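Local coordinates for quinonprotein alcohol dehydrogenase-like protein (Bacteroides thetaiotaomicron VPI-5482, PDB 4R5O) that is of unknown function but binds calcium ions and joins an immunoglobulin-like beta-sandwich domain to a seven-bladed beta-propeller, at residues A[246-251]-A[270-275]; A[225-230]-A[240-245]; A[48-53]-A[77-82]. One frame throughout, in Å; residues are numbered along the deposited sequence.

Contact 1 of 3, residues A[246-251]-A[270-275]; sequences SKVKYY and LDIIQK
Leu-270 meets strand 246-251 twice over, through its backbone and through its branched end. Its N donates to Val-248 O at 2.9 Å, while its CD2 rests 3.7 Å from Tyr-250 CE2, at the edge of the ring and near its plane. The tyrosine CG sits between its own backbone N and carbonyl carbon (chi1 64°), and the ring crosses the leucine at about a right angle. Asp-271 then turns the corner as the centre of an inverse gamma turn, spanned by a weak bond from Ile-272 N to Leu-270 O. Beyond the turn, Ile-272 O accepts the N-H of Val-248 at 3.0 Å, and its CB packs 3.8 Å from Val-248 CG2. Two beta-branched residues suit this spot, being compact and at home in extended backbone. Ile-273 stands beside Lys-247 as a non-hydrogen-bonded antiparallel pair. Both side chains point the same way, and the lysine lays its aliphatic stem along Ile-273, CE lying 3.7 Å from CD1. Gln-274 closes the register with a pair of backbone bonds to Ser-246, its N donating to Ser-246 O and its O accepting from Ser-246 N at 2.9 Å. Its amide lies with one face against Val-248 CG2, which is 3.3 Å from CD, while OE1 is bonded to Asn-239 ND2 and NE2 to Leu-291 O, so this buried polar group is satisfied at both ends. The directions of strands 246-251 and 272-274 differ by 123°, short of straight antiparallel, consistent with the corner turned at Asp-271. Strand 246-252 thus carries 268-270 and 272-274 on one edge and 235-239 on the other, within a propeller-blade sheet, and Ile-272 and Gln-274 reach across to strand 288-294 of the next sheet.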
loop_
_atom_site.group_PDB
_atom_site.type_symbol
_atom_site.label_atom_id
_atom_site.label_comp_id
_atom_site.label_asym_id
_atom_site.label_seq_id
_atom_site.Cartn_x
_atom_site.Cartn_y
_atom_site.Cartn_z
ATOM N N SER A 246 13.375 20.135 -16.313
ATOM C CA SER A 246 14.460 19.339 -15.743
ATOM C C SER A 246 14.718 18.145 -16.624
ATOM O O SER A 246 13.821 17.720 -17.344
ATOM C CB SER A 246 14.102 18.906 -14.316
ATOM O OG SER A 246 15.144 18.175 -13.702
ATOM N N LYS A 247 15.932 17.609 -16.580
ATOM C CA LYS A 247 16.274 16.411 -17.330
ATOM C C LYS A 247 16.288 15.207 -16.429
ATOM O O LYS A 247 16.588 15.365 -15.240
ATOM C CB LYS A 247 17.635 16.555 -18.015
ATOM C CG LYS A 247 17.603 17.422 -19.242
ATOM C CD LYS A 247 18.974 17.566 -19.802
ATOM C CE LYS A 247 19.002 18.404 -21.050
ATOM N NZ LYS A 247 18.382 19.749 -20.866
ATOM N N VAL A 248 15.997 13.996 -16.984
ATOM C CA VAL A 248 16.122 12.742 -16.236
ATOM C C VAL A 248 17.573 12.664 -15.798
ATOM O O VAL A 248 18.470 12.958 -16.592
ATOM C CB VAL A 248 15.652 11.474 -17.023
ATOM C CG1 VAL A 248 16.091 10.181 -16.343
ATOM C CG2 VAL A 248 14.151 11.470 -17.228
ATOM N N LYS A 249 17.799 12.339 -14.527
ATOM C CA LYS A 249 19.147 12.208 -13.980
ATOM C C LYS A 249 19.351 10.824 -13.433
ATOM O O LYS A 249 18.405 10.212 -12.947
ATOM C CB LYS A 249 19.380 13.252 -12.899
ATOM C CG LYS A 249 19.325 14.662 -13.477
ATOM C CD LYS A 249 19.474 15.729 -12.437
ATOM C CE LYS A 249 19.018 17.045 -12.980
ATOM N NZ LYS A 249 17.543 17.048 -13.159
ATOM N N TYR A 250 20.558 10.289 -13.559
ATOM C CA TYR A 250 20.802 8.978 -12.977
ATOM C C TYR A 250 22.070 9.040 -12.100
ATOM O O TYR A 250 22.935 9.905 -12.273
ATOM C CB TYR A 250 20.881 7.843 -14.018
ATOM C CG TYR A 250 22.014 7.913 -15.014
ATOM C CD1 TYR A 250 23.253 7.344 -14.730
ATOM C CD2 TYR A 250 21.812 8.427 -16.288
ATOM C CE1 TYR A 250 24.283 7.347 -15.666
ATOM C CE2 TYR A 250 22.833 8.437 -17.234
ATOM C CZ TYR A 250 24.065 7.883 -16.923
ATOM O OH TYR A 250 25.094 7.905 -17.842
ATOM N N TYR A 251 22.097 8.147 -11.112
ATOM C CA TYR A 251 23.141 7.941 -10.111
ATOM C C TYR A 251 23.594 6.486 -10.191
ATOM O O TYR A 251 22.879 5.653 -10.747
ATOM C CB TYR A 251 22.602 8.314 -8.701
ATOM C CG TYR A 251 22.063 9.728 -8.584
ATOM C CD1 TYR A 251 20.797 10.054 -9.067
ATOM C CD2 TYR A 251 22.789 10.726 -7.928
ATOM C CE1 TYR A 251 20.313 11.360 -9.007
ATOM C CE2 TYR A 251 22.289 12.027 -7.812
ATOM C CZ TYR A 251 21.048 12.338 -8.354
ATOM O OH TYR A 251 20.528 13.614 -8.278
ATOM N N LEU A 270 20.323 12.577 -18.794
ATOM C CA LEU A 270 19.884 11.959 -20.042
ATOM C C LEU A 270 19.131 13.008 -20.817
ATOM O O LEU A 270 18.551 13.892 -20.195
ATOM C CB LEU A 270 19.027 10.680 -19.820
ATOM C CG LEU A 270 19.732 9.421 -19.308
ATOM C CD1 LEU A 270 18.721 8.321 -19.059
ATOM C CD2 LEU A 270 20.791 8.928 -20.290
ATOM N N ASP A 271 19.145 12.951 -22.158
ATOM C CA ASP A 271 18.439 13.936 -22.978
ATOM C C ASP A 271 16.937 13.593 -22.974
ATOM O O ASP A 271 16.405 13.088 -23.962
ATOM C CB ASP A 271 19.028 13.993 -24.408
ATOM C CG ASP A 271 18.501 15.101 -25.319
ATOM O OD1 ASP A 271 17.932 16.107 -24.793
ATOM O OD2 ASP A 271 18.699 14.995 -26.550
ATOM N N ILE A 272 16.273 13.822 -21.816
ATOM C CA ILE A 272 14.847 13.596 -21.567
ATOM C C ILE A 272 14.358 14.772 -20.737
ATOM O O ILE A 272 14.545 14.779 -19.517
ATOM C CB ILE A 272 14.506 12.220 -20.904
ATOM C CG1 ILE A 272 15.173 11.023 -21.615
ATOM C CG2 ILE A 272 12.949 12.022 -20.785
ATOM C CD1 ILE A 272 15.237 9.754 -20.824
ATOM N N ILE A 273 13.769 15.788 -21.409
ATOM C CA ILE A 273 13.216 16.982 -20.766
ATOM C C ILE A 273 11.901 16.617 -20.107
ATOM O O ILE A 273 10.994 16.121 -20.764
ATOM C CB ILE A 273 13.024 18.196 -21.745
ATOM C CG1 ILE A 273 14.198 18.438 -22.765
ATOM C CG2 ILE A 273 12.500 19.467 -21.038
ATOM C CD1 ILE A 273 15.484 18.710 -22.224
ATOM N N GLN A 274 11.787 16.893 -18.817
ATOM C CA GLN A 274 10.568 16.653 -18.062
ATOM C C GLN A 274 10.133 17.952 -17.389
ATOM O O GLN A 274 10.964 18.703 -16.861
ATOM C CB GLN A 274 10.767 15.524 -17.050
ATOM C CG GLN A 274 11.024 14.169 -17.726
ATOM C CD GLN A 274 11.233 13.039 -16.763
ATOM O OE1 GLN A 274 11.759 13.215 -15.648
ATOM N NE2 GLN A 274 10.930 11.833 -17.226
ATOM N N LYS A 275 8.836 18.256 -17.494
ATOM C CA LYS A 275 8.238 19.463 -16.921
ATOM C C LYS A 275 7.079 19.077 -15.996
ATOM O O LYS A 275 6.228 19.909 -15.686
ATOM C CB LYS A 275 7.763 20.418 -18.032
ATOM C CG LYS A 275 8.860 20.931 -18.963
ATOM C CD LYS A 275 8.292 21.889 -19.994
ATOM C CE LYS A 275 9.355 22.432 -20.913
ATOM N NZ LYS A 275 8.780 23.359 -21.923
#

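Contact 2 of 3, residues A[225-230]-A[240-245]; sequences CFYNSI and DTYKDE
Tyr-227 and Tyr-242 provide the aromatic part of this contact. Their rings meet obliquely, with planes at 86° and centroids 5.8 Å apart. The touching is done by the phenol end of Tyr-227: its OH comes 3.3 Å from CD2 of Tyr-242, at the edge of that ring. Tyr-242 carries CG between its backbone N and carbonyl carbon (chi1 64°), which stands its ring up beside Tyr-227. The hydroxyl of Tyr-227 bonds to His-324 ND1, so a tyrosine serves here where a plain hydrocarbon ring would lack that anchor. Within its own segment, Cys-225 SG sits over one face of the Tyr-227 ring, toward its rim.

Van der Waals contact with backbone comes next. The edge of the Tyr-227 ring lies on the 240-241 peptide, CD2 being 3.5 Å from Thr-241 N. A CA-H...O contact joins Asp-240 CA to Cys-225 O at 3.1 Å, and no conventional hydrogen bond crosses between the segments.

Polar bonds instead hold the loop from beyond: the carboxylate of Asp-240 is engaged by Ser-246 and Lys-249 of the next strand.

Tyr-227 and Asn-228 both face Asn-239, a classic beta bulge at the start of strand 228-232. Loop 240-245 leads out of strand 235-239 into strand 246-252, with Thr-241 resting on Gln-274 of strand 272-274.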
loop_
_atom_site.group_PDB
_atom_site.type_symbol
_atom_site.label_atom_id
_atom_site.label_comp_id
_atom_site.label_asym_id
_atom_site.label_seq_id
_atom_site.Cartn_x
_atom_site.Cartn_y
_atom_site.Cartn_z
ATOM N N CYS A 225 14.092 15.843 -4.737
ATOM C CA CYS A 225 13.215 14.719 -4.526
ATOM C C CYS A 225 13.132 13.843 -5.778
ATOM O O CYS A 225 12.948 14.362 -6.879
ATOM C CB CYS A 225 11.826 15.226 -4.128
ATOM S SG CYS A 225 10.675 13.912 -3.661
ATOM N N PHE A 226 13.198 12.507 -5.602
ATOM C CA PHE A 226 12.950 11.615 -6.729
ATOM C C PHE A 226 11.475 11.279 -6.661
ATOM O O PHE A 226 11.094 10.352 -5.938
ATOM C CB PHE A 226 13.853 10.349 -6.774
ATOM C CG PHE A 226 15.361 10.428 -6.678
ATOM C CD1 PHE A 226 16.026 11.648 -6.797
ATOM C CD2 PHE A 226 16.124 9.272 -6.506
ATOM C CE1 PHE A 226 17.422 11.724 -6.673
ATOM C CE2 PHE A 226 17.526 9.339 -6.443
ATOM C CZ PHE A 226 18.162 10.569 -6.492
ATOM N N TYR A 227 10.627 12.060 -7.348
ATOM C CA TYR A 227 9.167 11.837 -7.353
ATOM C C TYR A 227 8.897 10.469 -7.895
ATOM O O TYR A 227 8.006 9.796 -7.408
ATOM C CB TYR A 227 8.425 12.923 -8.151
ATOM C CG TYR A 227 8.615 14.292 -7.533
ATOM C CD1 TYR A 227 8.009 14.622 -6.322
ATOM C CD2 TYR A 227 9.450 15.235 -8.124
ATOM C CE1 TYR A 227 8.215 15.863 -5.725
ATOM C CE2 TYR A 227 9.654 16.481 -7.537
ATOM C CZ TYR A 227 9.024 16.793 -6.344
ATOM O OH TYR A 227 9.221 18.007 -5.745
ATOM N N ASN A 228 9.739 10.022 -8.841
ATOM C CA ASN A 228 9.734 8.699 -9.455
ATOM C C ASN A 228 11.131 8.303 -9.761
ATOM O O ASN A 228 11.941 9.157 -10.128
ATOM C CB ASN A 228 8.875 8.652 -10.723
ATOM C CG ASN A 228 7.456 9.038 -10.503
ATOM O OD1 ASN A 228 6.640 8.251 -10.032
ATOM N ND2 ASN A 228 7.185 10.304 -10.726
ATOM N N SER A 229 11.422 7.020 -9.604
ATOM C CA SER A 229 12.742 6.438 -9.846
ATOM C C SER A 229 12.601 4.958 -10.205
ATOM O O SER A 229 11.500 4.408 -10.117
ATOM C CB SER A 229 13.653 6.625 -8.634
ATOM O OG SER A 229 13.074 6.103 -7.453
ATOM N N ILE A 230 13.702 4.338 -10.669
ATOM C CA ILE A 230 13.777 2.932 -11.058
ATOM C C ILE A 230 15.231 2.513 -11.046
ATOM O O ILE A 230 16.114 3.362 -11.217
ATOM C CB ILE A 230 13.109 2.672 -12.447
ATOM C CG1 ILE A 230 12.713 1.179 -12.631
ATOM C CG2 ILE A 230 13.946 3.232 -13.620
ATOM C CD1 ILE A 230 11.867 0.817 -13.810
ATOM N N ASP A 240 12.777 14.264 -11.011
ATOM C CA ASP A 240 12.892 15.152 -9.871
ATOM C C ASP A 240 12.135 16.462 -10.089
ATOM O O ASP A 240 12.434 17.447 -9.414
ATOM C CB ASP A 240 14.383 15.442 -9.594
ATOM C CG ASP A 240 15.235 15.960 -10.755
ATOM O OD1 ASP A 240 14.676 16.605 -11.668
ATOM O OD2 ASP A 240 16.470 15.777 -10.710
ATOM N N THR A 241 11.122 16.462 -10.972
ATOM C CA THR A 241 10.369 17.672 -11.249
ATOM C C THR A 241 8.851 17.406 -11.302
ATOM O O THR A 241 8.424 16.322 -11.703
ATOM C CB THR A 241 10.847 18.270 -12.557
ATOM O OG1 THR A 241 10.245 19.539 -12.698
ATOM C CG2 THR A 241 10.556 17.388 -13.770
ATOM N N TYR A 242 8.054 18.414 -10.902
ATOM C CA TYR A 242 6.596 18.347 -10.950
ATOM C C TYR A 242 6.031 19.532 -11.739
ATOM O O TYR A 242 4.808 19.640 -11.864
ATOM C CB TYR A 242 5.978 18.318 -9.527
ATOM C CG TYR A 242 6.219 19.562 -8.697
ATOM C CD1 TYR A 242 5.350 20.650 -8.761
ATOM C CD2 TYR A 242 7.305 19.648 -7.833
ATOM C CE1 TYR A 242 5.585 21.812 -8.024
ATOM C CE2 TYR A 242 7.539 20.795 -7.076
ATOM C CZ TYR A 242 6.678 21.875 -7.173
ATOM O OH TYR A 242 6.930 22.993 -6.416
ATOM N N LYS A 243 6.919 20.438 -12.227
ATOM C CA LYS A 243 6.578 21.720 -12.844
ATOM C C LYS A 243 7.740 22.284 -13.694
ATOM O O LYS A 243 7.573 22.498 -14.888
ATOM C CB LYS A 243 6.246 22.694 -11.688
ATOM C CG LYS A 243 5.969 24.156 -12.031
ATOM C CD LYS A 243 5.884 25.023 -10.743
ATOM C CE LYS A 243 7.189 25.136 -9.976
ATOM N NZ LYS A 243 7.012 25.842 -8.681
ATOM N N ASP A 244 8.903 22.535 -13.068
ATOM C CA ASP A 244 10.079 23.140 -13.697
ATOM C C ASP A 244 10.736 22.214 -14.702
ATOM O O ASP A 244 10.724 21.001 -14.539
ATOM C CB ASP A 244 11.122 23.544 -12.631
ATOM C CG ASP A 244 10.633 24.578 -11.616
ATOM O OD1 ASP A 244 9.847 25.486 -12.008
ATOM O OD2 ASP A 244 11.087 24.522 -10.444
ATOM N N GLU A 245 11.340 22.808 -15.741
ATOM C CA GLU A 245 12.054 22.100 -16.794
ATOM C C GLU A 245 13.283 21.453 -16.167
ATOM O O GLU A 245 14.082 22.117 -15.493
ATOM C CB GLU A 245 12.399 23.060 -17.949
ATOM C CG GLU A 245 13.157 22.426 -19.106
ATOM C CD GLU A 245 13.489 23.335 -20.281
ATOM O OE1 GLU A 245 12.698 24.266 -20.567
ATOM O OE2 GLU A 245 14.500 23.063 -20.972
#

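Contact 3 of 3, residues A[48-53]-A[77-82]; sequences ATYSWL and LSCIIK
Trp-52 receives Cys-79 over one face of its indole. SG lies 3.6 Å from the centroid of the six-membered ring and 12° off its normal, a sulfur-aromatic contact, with CB adding a CH-pi contact to the same ring. A chi1 of 178°, SG anti to the backbone N, carries the sulfur over that ring, and a small, polarisable thiol suits a close approach to the pi face. Leu-77 CD1 touches the indole edge, 3.9 Å from CE3, and Trp-52 NE1 is hydrogen-bonded to Glu-62 O. Replacing Trp-52 with an alanine is likely to open a gap over Cys-79 and leave Glu-62 O without its partner. One step along the same face, Ile-81 CG2 sits over the centre of the Tyr-50 ring, 4.1 Å from its centroid. Trp-52 with Cys-79 and Tyr-50 with Ile-81 are non-hydrogen-bonded pairs on one face of a mixed sheet, in which these two strands run antiparallel, in an immunoglobulin-like beta-sandwich and a PKD-like region. The other face is mixed in character: Leu-53 CD1 meets Ile-80 CD1 at 3.9 Å, whereas Thr-49 and Lys-82 lie side by side, exposed. Paired backbone bonds set this register, such as Lys-82 N to Thr-49 O at 2.9 Å. Further out, Phe-65, Pro-40 and Ile-38 pack on Trp-52, Ser-51 OG is bonded to Glu-58, and Met-90 of strand 86-97 touches Cys-79 and Ile-81.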
loop_
_atom_site.group_PDB
_atom_site.type_symbol
_atom_site.label_atom_id
_atom_site.label_comp_id
_atom_site.label_asym_id
_atom_site.label_seq_id
_atom_site.Cartn_x
_atom_site.Cartn_y
_atom_site.Cartn_z
ATOM N N ALA A 48 -21.270 -13.312 39.477
ATOM C CA ALA A 48 -20.096 -13.208 38.614
ATOM C C ALA A 48 -20.257 -12.103 37.587
ATOM O O ALA A 48 -21.348 -11.884 37.060
ATOM C CB ALA A 48 -19.838 -14.523 37.908
ATOM N N THR A 49 -19.160 -11.404 37.320
ATOM C CA THR A 49 -19.069 -10.337 36.331
ATOM C C THR A 49 -17.936 -10.726 35.375
ATOM O O THR A 49 -16.989 -11.411 35.777
ATOM C CB THR A 49 -18.890 -8.953 36.980
ATOM O OG1 THR A 49 -17.669 -8.906 37.717
ATOM C CG2 THR A 49 -20.072 -8.552 37.855
ATOM N N TYR A 50 -18.068 -10.331 34.101
ATOM C CA TYR A 50 -17.136 -10.667 33.025
ATOM C C TYR A 50 -16.466 -9.420 32.442
ATOM O O TYR A 50 -17.005 -8.314 32.529
ATOM C CB TYR A 50 -17.893 -11.417 31.904
ATOM C CG TYR A 50 -18.499 -12.754 32.301
ATOM C CD1 TYR A 50 -19.615 -12.819 33.132
ATOM C CD2 TYR A 50 -18.052 -13.940 31.727
ATOM C CE1 TYR A 50 -20.194 -14.042 33.478
ATOM C CE2 TYR A 50 -18.642 -15.167 32.043
ATOM C CZ TYR A 50 -19.720 -15.212 32.911
ATOM O OH TYR A 50 -20.308 -16.420 33.221
ATOM N N SER A 51 -15.294 -9.616 31.820
ATOM C CA SER A 51 -14.507 -8.597 31.135
ATOM C C SER A 51 -13.780 -9.254 29.984
ATOM O O SER A 51 -12.906 -10.097 30.194
ATOM C CB SER A 51 -13.545 -7.899 32.093
ATOM O OG SER A 51 -12.760 -6.892 31.468
ATOM N N TRP A 52 -14.200 -8.928 28.769
ATOM C CA TRP A 52 -13.637 -9.483 27.543
ATOM C C TRP A 52 -12.709 -8.475 26.926
ATOM O O TRP A 52 -13.159 -7.398 26.527
ATOM C CB TRP A 52 -14.758 -9.880 26.564
ATOM C CG TRP A 52 -15.636 -10.991 27.063
ATOM C CD1 TRP A 52 -16.758 -10.869 27.825
ATOM C CD2 TRP A 52 -15.451 -12.397 26.841
ATOM N NE1 TRP A 52 -17.307 -12.112 28.065
ATOM C CE2 TRP A 52 -16.516 -13.069 27.487
ATOM C CE3 TRP A 52 -14.502 -13.156 26.133
ATOM C CZ2 TRP A 52 -16.675 -14.460 27.421
ATOM C CZ3 TRP A 52 -14.637 -14.539 26.108
ATOM C CH2 TRP A 52 -15.721 -15.178 26.734
ATOM N N LEU A 53 -11.407 -8.811 26.881
ATOM C CA LEU A 53 -10.391 -7.926 26.340
ATOM C C LEU A 53 -9.945 -8.412 24.986
ATOM O O LEU A 53 -9.438 -9.532 24.868
ATOM C CB LEU A 53 -9.171 -7.796 27.283
ATOM C CG LEU A 53 -9.440 -7.514 28.771
ATOM C CD1 LEU A 53 -8.150 -7.393 29.522
ATOM C CD2 LEU A 53 -10.248 -6.255 28.992
ATOM N N LEU A 77 -7.340 -12.620 22.807
ATOM C CA LEU A 77 -8.566 -12.501 23.575
ATOM C C LEU A 77 -8.384 -13.040 24.986
ATOM O O LEU A 77 -7.917 -14.168 25.179
ATOM C CB LEU A 77 -9.706 -13.243 22.864
ATOM C CG LEU A 77 -11.079 -13.307 23.537
ATOM C CD1 LEU A 77 -11.741 -11.938 23.637
ATOM C CD2 LEU A 77 -11.942 -14.191 22.774
ATOM N N SER A 78 -8.763 -12.211 25.968
ATOM C CA SER A 78 -8.761 -12.573 27.378
ATOM C C SER A 78 -10.153 -12.482 27.939
ATOM O O SER A 78 -10.966 -11.641 27.525
ATOM C CB SER A 78 -7.815 -11.698 28.196
ATOM O OG SER A 78 -6.469 -11.891 27.799
ATOM N N CYS A 79 -10.424 -13.355 28.899
ATOM C CA CYS A 79 -11.690 -13.366 29.591
ATOM C C CYS A 79 -11.411 -13.395 31.057
ATOM O O CYS A 79 -10.863 -14.375 31.566
ATOM C CB CYS A 79 -12.560 -14.533 29.146
ATOM S SG CYS A 79 -14.126 -14.631 30.020
ATOM N N ILE A 80 -11.742 -12.296 31.730
ATOM C CA ILE A 80 -11.580 -12.172 33.167
ATOM C C ILE A 80 -12.959 -12.311 33.782
ATOM O O ILE A 80 -13.849 -11.522 33.470
ATOM C CB ILE A 80 -10.864 -10.849 33.555
ATOM C CG1 ILE A 80 -9.599 -10.604 32.690
ATOM C CG2 ILE A 80 -10.545 -10.839 35.044
ATOM C CD1 ILE A 80 -9.003 -9.272 32.804
ATOM N N ILE A 81 -13.161 -13.354 34.596
ATOM C CA ILE A 81 -14.429 -13.589 35.305
ATOM C C ILE A 81 -14.137 -13.390 36.782
ATOM O O ILE A 81 -13.238 -14.038 37.322
ATOM C CB ILE A 81 -15.073 -14.962 34.986
ATOM C CG1 ILE A 81 -15.007 -15.261 33.472
ATOM C CG2 ILE A 81 -16.507 -15.025 35.561
ATOM C CD1 ILE A 81 -15.389 -16.603 33.072
ATOM N N LYS A 82 -14.873 -12.458 37.405
ATOM C CA LYS A 82 -14.706 -11.989 38.783
ATOM C C LYS A 82 -15.972 -12.191 39.631
ATOM O O LYS A 82 -17.073 -12.000 39.126
ATOM C CB LYS A 82 -14.384 -10.482 38.660
ATOM C CG LYS A 82 -14.120 -9.669 39.915
ATOM C CD LYS A 82 -13.768 -8.234 39.492
ATOM C CE LYS A 82 -13.536 -7.279 40.639
ATOM N NZ LYS A 82 -13.181 -5.918 40.149
#

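In the fold
Contacts 1 and 2 belong to one propeller sheet, with centres 9 Å apart, and Asp-240 of contact 2 joins them. Its OD1 lies 2.6 Å from Ser-246 OG, a probable hydrogen bond, and its OD2 makes a 3.0 Å salt bridge to Lys-249 NZ. Tyr-251 and Phe-226 also pack together. Contact 3 lies in the sandwich domain on the opposite side of the chain's centre, its centre about 63 Å from that of contact 1 and about 55 Å from that of contact 2. Asp-252 and Glu-37 are calcium-binding residues whose ions are not bound to this chain in the model; side chain to side chain, Tyr-250 is about 7 Å from Asp-252 and Trp-52 about 9 Å from Glu-37.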